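Local coordinates for protein 3-ketosteroid-delta4-5alpha-dehydrogenase (Rhodococcus jostii, PDB 4AT2) that probably catalyses the FAD-dependent introduction of the 4,5 double bond into 3-keto-5alpha-steroids during steroid breakdown, and binds 4-androstene-3,17-dione beside the flavin, at residues A264-D267 with K268-E271; D316-L319 with I320-I324; F101-S104 with P105-K109. All blocks are in the same frame, centred on the assembly; numbering follows the deposited sequence.

Interaction 1: A264-D267 with K268-E271; sequences AYND and KMIE
Asn266 turns its side-chain amide back over the first turn of helix 267-273, and its OD1 accepts the backbone N-H of Met269 at 3.0 Å. The bond is close to straight at the hydrogen, 167°, but the donor stands well above the amide plane, 48° out of it, and is not on a lone pair. What brings the amide round is the first torsion: CG lies opposite the backbone N (chi1 -176°), on the side of the carbonyl carbon. Two backbone bonds start the regular helix behind this cap. Ile270 N reaches Asn266 O at 2.9 Å, and Glu271 N reaches Asp267 O at 3.0 Å.

The van der Waals contacts follow the same turn. The thioether of Met269 crosses the Asn266 amide at a slant, with CG 3.6 Å from Asn266 CG and SD 3.4 Å from Asn266 ND2. On Ile270 it is the CG1 branch that touches, lying 3.4 Å from Ala264 O, while CD1 reaches on to Ala264 CA. Ala264 and Ile270 are both buried, and both rest against Thr448 of strand 444-452.

Further out, Asn266 ND2 donates to Asp289 O, so both ends of the amide are held and its rotation is fixed. Tyr265 turns away from the helix and its OH bonds to Ala283 O. The helix also faces the dimer partner: Lys268 packs on Arg453 of the second subunit and Glu271 on Gly119 of that subunit.

With its carbonyl oxygen on the third residue of the helix, Asn266 is a classic asparagine N-cap, here opening the short helix that follows strand 255-258 of the parallel sheet in this FAD-binding fold.

Interaction 2: D316-L319 with I320-I324; sequences DPQL and IVRGI
Gln318 and Arg322 lie side by side at the end of the short helix 317-320, which opens with an aspartate N-cap at Asp316 and runs out through a type I turn, Ile320 to Gly323. Backbone bonds carry the helix: Ile320 N to Asp316 O at 3.2 Å, Val321 N to Pro317 O at 3.0 Å. At the cap, Asp316 OD2 takes Gln318 N from above its carboxylate plane, while OD1 accepts from Thr372 and Thr374, the latter lining the steroid pocket.

In the conformer given, Ile320 packs on Ser340 and Ile343 of helix 340-350, and Pro317 rests on Trp156, another pocket residue.

The remaining contacts are polar. Gln318 NE2 donates to Thr371 O and Glu153 OE1, and Arg322 NE forms a salt bridge with Glu366. The amide and guanidinium planes stand 49° apart, and a water joins Gln318 OE1 to Arg322 NH2. A bend in the Gln318 chain at chi2 (-91°) curls OE1 back to the arginine. Arg322 NH1 has two acceptors on one residue: Gln318 O at 2.9 Å, met on a lone pair, and Gln318 OE1 at 3.0 Å, met from above the amide plane.

Interaction 3: F101-S104 with P105-K109; sequences FDDS and PENMK
Ser104 and Asn107 meet where the chain enters helix 105-115: Ser104 OG accepts the backbone N-H of Asn107 at 3.0 Å and sits 3.3 Å from Asn107 CB. The hydroxyl can reach inward because it stands between the backbone N and the carbonyl carbon of its own residue (chi1 66°). Beside it, Ser104 O takes Met108 N at 2.9 Å, almost straight at 170°, and Met108 CB packs against the same oxygen.

One residue earlier, Asp103 holds the side chain of Asn107. Asn107 ND2 donates to Asp103 OD1 at 3.0 Å, and the oxygen is met nearly end-on, while the carboxylate and amide planes stand perpendicular. Asp103 OD1 lies close to the plane of the Asn107 amide, 9° out of it, and nearly in line with the ND2 N-H.

This is a serine N-cap: the hydroxyl takes the amide of the third helical residue, and Pro105, with no N-H to offer, fills the first position of the helix.

A second shell fixes the two polar side chains. Asp103 OD2 forms a salt bridge with Arg184 NE and also accepts from Gly91 N and Gln96 NE2, which ties the cap to the preceding helix 94-98 and to the chain just ahead of that helix. Asn107 ND2 has a further acceptor in Ala180 O. With both carboxylate oxygens engaged by donors, Asp103 would probably favour its ionised form. On the helix, Met108 runs out extended against Tyr128 and Cys129 of helix 122-130, and Lys109 NZ pairs with Glu122 at the start of that same helix.

Overall arrangement
All three contacts open a helix with a polar side-chain cap, and they occur in series along the chain: interaction 3 first, then interaction 1, then interaction 2. None touches another. The centres of interactions 2 and 3 lie 28 Å apart. Those of interactions 1 and 2 are separated by 32 Å, and those of interactions 1 and 3, on opposite sides of the chain's centre, by 36 Å. Interaction 2 lies nearest the steroid, the side chain of Pro317 being about 7 Å from the bound 4-androstene-3,17-dione. Interaction 1 is closer to the flavin, with the side chain of Ala264 about 9 Å from FAD. In interaction 3 the side chain of Met108 stays about 12 Å from FAD and about 14 Å from the steroid.

Interaction 1: A264-D267 with K268-E271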
loop_
_atom_site.group_PDB
_atom_site.type_symbol
_atom_site.label_atom_id
_atom_site.label_comp_id
_atom_site.label_asym_id
_atom_site.label_seq_id
_atom_site.Cartn_x
_atom_site.Cartn_y
_atom_site.Cartn_z
ATOM N N ALA A 264 5.040 -9.414 -10.402
ATOM C CA ALA A 264 6.294 -9.245 -9.647
ATOM C C ALA A 264 7.495 -8.814 -10.499
ATOM O O ALA A 264 8.364 -8.087 -10.021
ATOM C CB ALA A 264 6.629 -10.517 -8.883
ATOM N N TYR A 265 7.551 -9.264 -11.749
ATOM C CA TYR A 265 8.680 -8.925 -12.611
ATOM C C TYR A 265 8.452 -7.762 -13.571
ATOM O O TYR A 265 9.296 -7.459 -14.412
ATOM C CB TYR A 265 9.269 -10.185 -13.260
ATOM C CG TYR A 265 10.064 -10.951 -12.216
ATOM C CD1 TYR A 265 11.267 -10.434 -11.721
ATOM C CD2 TYR A 265 9.601 -12.156 -11.686
ATOM C CE1 TYR A 265 11.991 -11.104 -10.745
ATOM C CE2 TYR A 265 10.328 -12.842 -10.711
ATOM C CZ TYR A 265 11.518 -12.304 -10.241
ATOM O OH TYR A 265 12.251 -12.950 -9.262
ATOM N N ASN A 266 7.330 -7.075 -13.409
ATOM C CA ASN A 266 7.066 -5.860 -14.157
ATOM C C ASN A 266 7.559 -4.643 -13.351
ATOM O O ASN A 266 6.929 -4.245 -12.374
ATOM C CB ASN A 266 5.562 -5.773 -14.484
ATOM C CG ASN A 266 5.215 -4.584 -15.357
ATOM O OD1 ASN A 266 5.719 -3.479 -15.144
ATOM N ND2 ASN A 266 4.318 -4.794 -16.331
ATOM N N ASP A 267 8.699 -4.075 -13.754
ATOM C CA ASP A 267 9.329 -2.990 -12.987
ATOM C C ASP A 267 8.445 -1.757 -12.835
ATOM O O ASP A 267 8.389 -1.168 -11.746
ATOM C CB ASP A 267 10.678 -2.579 -13.604
ATOM C CG ASP A 267 11.749 -3.656 -13.485
ATOM O OD1 ASP A 267 11.608 -4.614 -12.706
ATOM O OD2 ASP A 267 12.775 -3.531 -14.189
ATOM N N LYS A 268 7.759 -1.371 -13.915
ATOM C CA LYS A 268 6.869 -0.203 -13.904
ATOM C C LYS A 268 5.762 -0.407 -12.876
ATOM O O LYS A 268 5.468 0.489 -12.078
ATOM C CB LYS A 268 6.252 0.041 -15.290
ATOM C CG LYS A 268 5.098 1.052 -15.325
ATOM C CD LYS A 268 4.506 1.186 -16.730
ATOM C CE LYS A 268 3.335 2.157 -16.780
ATOM N NZ LYS A 268 2.587 2.065 -18.079
ATOM N N MET A 269 5.166 -1.596 -12.901
ATOM C CA MET A 269 4.085 -1.921 -11.977
ATOM C C MET A 269 4.558 -2.026 -10.535
ATOM O O MET A 269 3.839 -1.615 -9.629
ATOM C CB MET A 269 3.371 -3.198 -12.403
ATOM C CG MET A 269 2.530 -3.000 -13.654
ATOM S SD MET A 269 1.678 -4.492 -14.197
ATOM C CE MET A 269 0.299 -4.492 -13.046
ATOM N N ILE A 270 5.747 -2.584 -10.318
ATOM C CA ILE A 270 6.307 -2.644 -8.953
ATOM C C ILE A 270 6.485 -1.224 -8.412
ATOM O O ILE A 270 6.101 -0.931 -7.284
ATOM C CB ILE A 270 7.642 -3.435 -8.900
ATOM C CG1 ILE A 270 7.390 -4.933 -9.079
ATOM C CG2 ILE A 270 8.399 -3.165 -7.599
ATOM C CD1 ILE A 270 6.606 -5.588 -7.945
ATOM N N GLU A 271 7.015 -0.326 -9.241
ATOM C CA GLU A 271 7.241 1.039 -8.773
ATOM C C GLU A 271 5.928 1.764 -8.472
ATOM O O GLU A 271 5.822 2.467 -7.466
ATOM C CB GLU A 271 8.087 1.821 -9.775
ATOM C CG GLU A 271 8.354 3.259 -9.360
ATOM C CD GLU A 271 8.979 4.064 -10.480
ATOM O OE1 GLU A 271 8.363 4.184 -11.562
ATOM O OE2 GLU A 271 10.085 4.584 -10.273
#

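Interaction 2: D316-L319 with I320-I324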
loop_
_atom_site.group_PDB
_atom_site.type_symbol
_atom_site.label_atom_id
_atom_site.label_comp_id
_atom_site.label_asym_id
_atom_site.label_seq_id
_atom_site.Cartn_x
_atom_site.Cartn_y
_atom_site.Cartn_z
ATOM N N ASP A 316 17.602 -18.821 9.000
ATOM C CA ASP A 316 16.918 -20.022 9.433
ATOM C C ASP A 316 16.095 -19.791 10.710
ATOM O O ASP A 316 16.612 -19.242 11.685
ATOM C CB ASP A 316 17.905 -21.159 9.674
ATOM C CG ASP A 316 17.202 -22.457 9.893
ATOM O OD1 ASP A 316 16.685 -23.000 8.896
ATOM O OD2 ASP A 316 17.118 -22.909 11.058
ATOM N N PRO A 317 14.827 -20.231 10.715
ATOM C CA PRO A 317 13.992 -20.016 11.903
ATOM C C PRO A 317 14.467 -20.693 13.191
ATOM O O PRO A 317 14.124 -20.229 14.278
ATOM C CB PRO A 317 12.621 -20.561 11.460
ATOM C CG PRO A 317 12.611 -20.321 9.980
ATOM C CD PRO A 317 14.017 -20.712 9.575
ATOM N N GLN A 318 15.247 -21.771 13.093
ATOM C CA GLN A 318 15.736 -22.425 14.308
ATOM C C GLN A 318 16.767 -21.562 15.039
ATOM O O GLN A 318 16.930 -21.691 16.249
ATOM C CB GLN A 318 16.319 -23.813 13.998
ATOM C CG GLN A 318 15.281 -24.806 13.456
ATOM C CD GLN A 318 14.602 -25.633 14.538
ATOM O OE1 GLN A 318 14.334 -25.149 15.634
ATOM N NE2 GLN A 318 14.329 -26.902 14.228
ATOM N N LEU A 319 17.463 -20.696 14.303
ATOM C CA LEU A 319 18.351 -19.704 14.932
ATOM C C LEU A 319 17.523 -18.561 15.516
ATOM O O LEU A 319 17.702 -18.178 16.688
ATOM C CB LEU A 319 19.365 -19.147 13.927
ATOM C CG LEU A 319 20.382 -20.162 13.394
ATOM C CD1 LEU A 319 21.182 -19.535 12.266
ATOM C CD2 LEU A 319 21.295 -20.637 14.508
ATOM N N ILE A 320 16.624 -18.022 14.691
ATOM C CA ILE A 320 15.816 -16.858 15.072
ATOM C C ILE A 320 15.102 -17.095 16.407
ATOM O O ILE A 320 15.126 -16.241 17.302
ATOM C CB ILE A 320 14.789 -16.495 13.963
ATOM C CG1 ILE A 320 15.509 -16.078 12.673
ATOM C CG2 ILE A 320 13.856 -15.373 14.404
ATOM C CD1 ILE A 320 14.589 -15.949 11.478
ATOM N N VAL A 321 14.473 -18.263 16.543
ATOM C CA VAL A 321 13.634 -18.544 17.708
ATOM C C VAL A 321 14.416 -18.613 19.026
ATOM O O VAL A 321 13.832 -18.473 20.101
ATOM C CB VAL A 321 12.775 -19.815 17.481
ATOM C CG1 VAL A 321 13.591 -21.084 17.727
ATOM C CG2 VAL A 321 11.524 -19.782 18.341
ATOM N N ARG A 322 15.733 -18.795 18.939
ATOM C CA ARG A 322 16.581 -18.941 20.112
ATOM C C ARG A 322 17.324 -17.664 20.507
ATOM O O ARG A 322 18.108 -17.665 21.451
ATOM C CB ARG A 322 17.575 -20.095 19.898
ATOM C CG ARG A 322 16.901 -21.453 19.913
ATOM C CD ARG A 322 17.852 -22.563 19.472
ATOM N NE ARG A 322 17.233 -23.857 19.736
ATOM C CZ ARG A 322 16.360 -24.466 18.932
ATOM N NH1 ARG A 322 16.015 -23.941 17.752
ATOM N NH2 ARG A 322 15.835 -25.625 19.320
ATOM N N GLY A 323 17.070 -16.571 19.794
ATOM C CA GLY A 323 17.636 -15.283 20.179
ATOM C C GLY A 323 16.567 -14.212 20.274
ATOM O O GLY A 323 15.363 -14.512 20.347
ATOM N N ILE A 324 17.000 -12.953 20.268
ATOM C CA ILE A 324 16.064 -11.846 20.097
ATOM C C ILE A 324 16.418 -11.032 18.868
ATOM O O ILE A 324 17.599 -10.776 18.586
ATOM C CB ILE A 324 15.966 -10.942 21.342
ATOM C CG1 ILE A 324 17.333 -10.353 21.731
ATOM C CG2 ILE A 324 15.395 -11.748 22.499
ATOM C CD1 ILE A 324 17.225 -9.196 22.711
HETATM O O HOH W 1 13.748 -26.896 17.726
#

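Interaction 3: F101-S104 with P105-K109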
loop_
_atom_site.group_PDB
_atom_site.type_symbol
_atom_site.label_atom_id
_atom_site.label_comp_id
_atom_site.label_asym_id
_atom_site.label_seq_id
_atom_site.Cartn_x
_atom_site.Cartn_y
_atom_site.Cartn_z
ATOM N N PHE A 101 -5.500 -32.116 15.633
ATOM C CA PHE A 101 -5.685 -30.666 15.764
ATOM C C PHE A 101 -7.111 -30.302 15.430
ATOM O O PHE A 101 -7.553 -30.508 14.288
ATOM C CB PHE A 101 -4.716 -29.887 14.840
ATOM C CG PHE A 101 -3.269 -30.012 15.241
ATOM C CD1 PHE A 101 -2.713 -29.146 16.186
ATOM C CD2 PHE A 101 -2.469 -31.004 14.689
ATOM C CE1 PHE A 101 -1.375 -29.255 16.560
ATOM C CE2 PHE A 101 -1.131 -31.123 15.059
ATOM C CZ PHE A 101 -0.589 -30.254 15.997
ATOM N N ASP A 102 -7.832 -29.766 16.420
ATOM C CA ASP A 102 -9.165 -29.233 16.163
ATOM C C ASP A 102 -9.110 -27.935 15.366
ATOM O O ASP A 102 -8.154 -27.164 15.474
ATOM C CB ASP A 102 -9.934 -28.991 17.450
ATOM C CG ASP A 102 -11.444 -28.938 17.227
ATOM O OD1 ASP A 102 -11.972 -29.622 16.337
ATOM O OD2 ASP A 102 -12.113 -28.218 17.986
ATOM N N ASP A 103 -10.153 -27.718 14.569
ATOM C CA ASP A 103 -10.313 -26.503 13.780
ATOM C C ASP A 103 -11.729 -26.478 13.226
ATOM O O ASP A 103 -12.417 -27.508 13.198
ATOM C CB ASP A 103 -9.296 -26.463 12.618
ATOM C CG ASP A 103 -9.052 -25.061 12.081
ATOM O OD1 ASP A 103 -9.382 -24.057 12.771
ATOM O OD2 ASP A 103 -8.506 -24.968 10.951
ATOM N N SER A 104 -12.161 -25.292 12.814
ATOM C CA SER A 104 -13.490 -25.096 12.247
ATOM C C SER A 104 -13.408 -23.964 11.236
ATOM O O SER A 104 -12.484 -23.146 11.305
ATOM C CB SER A 104 -14.490 -24.713 13.342
ATOM O OG SER A 104 -14.174 -23.440 13.880
ATOM N N PRO A 105 -14.369 -23.902 10.306
ATOM C CA PRO A 105 -14.391 -22.774 9.380
ATOM C C PRO A 105 -14.457 -21.421 10.082
ATOM O O PRO A 105 -13.818 -20.474 9.614
ATOM C CB PRO A 105 -15.633 -23.035 8.535
ATOM C CG PRO A 105 -15.728 -24.530 8.521
ATOM C CD PRO A 105 -15.353 -24.935 9.922
ATOM N N GLU A 106 -15.187 -21.329 11.196
ATOM C CA GLU A 106 -15.263 -20.056 11.915
ATOM C C GLU A 106 -13.924 -19.668 12.532
ATOM O O GLU A 106 -13.531 -18.499 12.487
ATOM C CB GLU A 106 -16.367 -20.054 12.982
ATOM C CG GLU A 106 -16.646 -18.667 13.577
ATOM C CD GLU A 106 -16.812 -17.560 12.530
ATOM O OE1 GLU A 106 -17.622 -17.706 11.575
ATOM O OE2 GLU A 106 -16.105 -16.531 12.653
ATOM N N ASN A 107 -13.233 -20.650 13.108
ATOM C CA ASN A 107 -11.926 -20.400 13.710
ATOM C C ASN A 107 -10.895 -20.003 12.647
ATOM O O ASN A 107 -10.113 -19.064 12.830
ATOM C CB ASN A 107 -11.463 -21.630 14.486
ATOM C CG ASN A 107 -10.239 -21.348 15.322
ATOM O OD1 ASN A 107 -10.222 -20.400 16.118
ATOM N ND2 ASN A 107 -9.197 -22.153 15.134
ATOM N N MET A 108 -10.921 -20.717 11.528
ATOM C CA MET A 108 -10.052 -20.402 10.406
ATOM C C MET A 108 -10.310 -18.984 9.892
ATOM O O MET A 108 -9.363 -18.232 9.643
ATOM C CB MET A 108 -10.260 -21.433 9.303
ATOM C CG MET A 108 -9.292 -21.316 8.151
ATOM S SD MET A 108 -9.628 -22.682 7.033
ATOM C CE MET A 108 -8.659 -22.166 5.625
ATOM N N LYS A 109 -11.583 -18.626 9.744
ATOM C CA LYS A 109 -11.957 -17.292 9.257
ATOM C C LYS A 109 -11.458 -16.203 10.222
ATOM O O LYS A 109 -10.904 -15.185 9.796
ATOM C CB LYS A 109 -13.484 -17.185 9.059
ATOM C CG LYS A 109 -13.944 -15.770 8.701
ATOM C CD LYS A 109 -15.460 -15.614 8.681
ATOM C CE LYS A 109 -15.839 -14.136 8.673
ATOM N NZ LYS A 109 -17.270 -13.929 8.309
#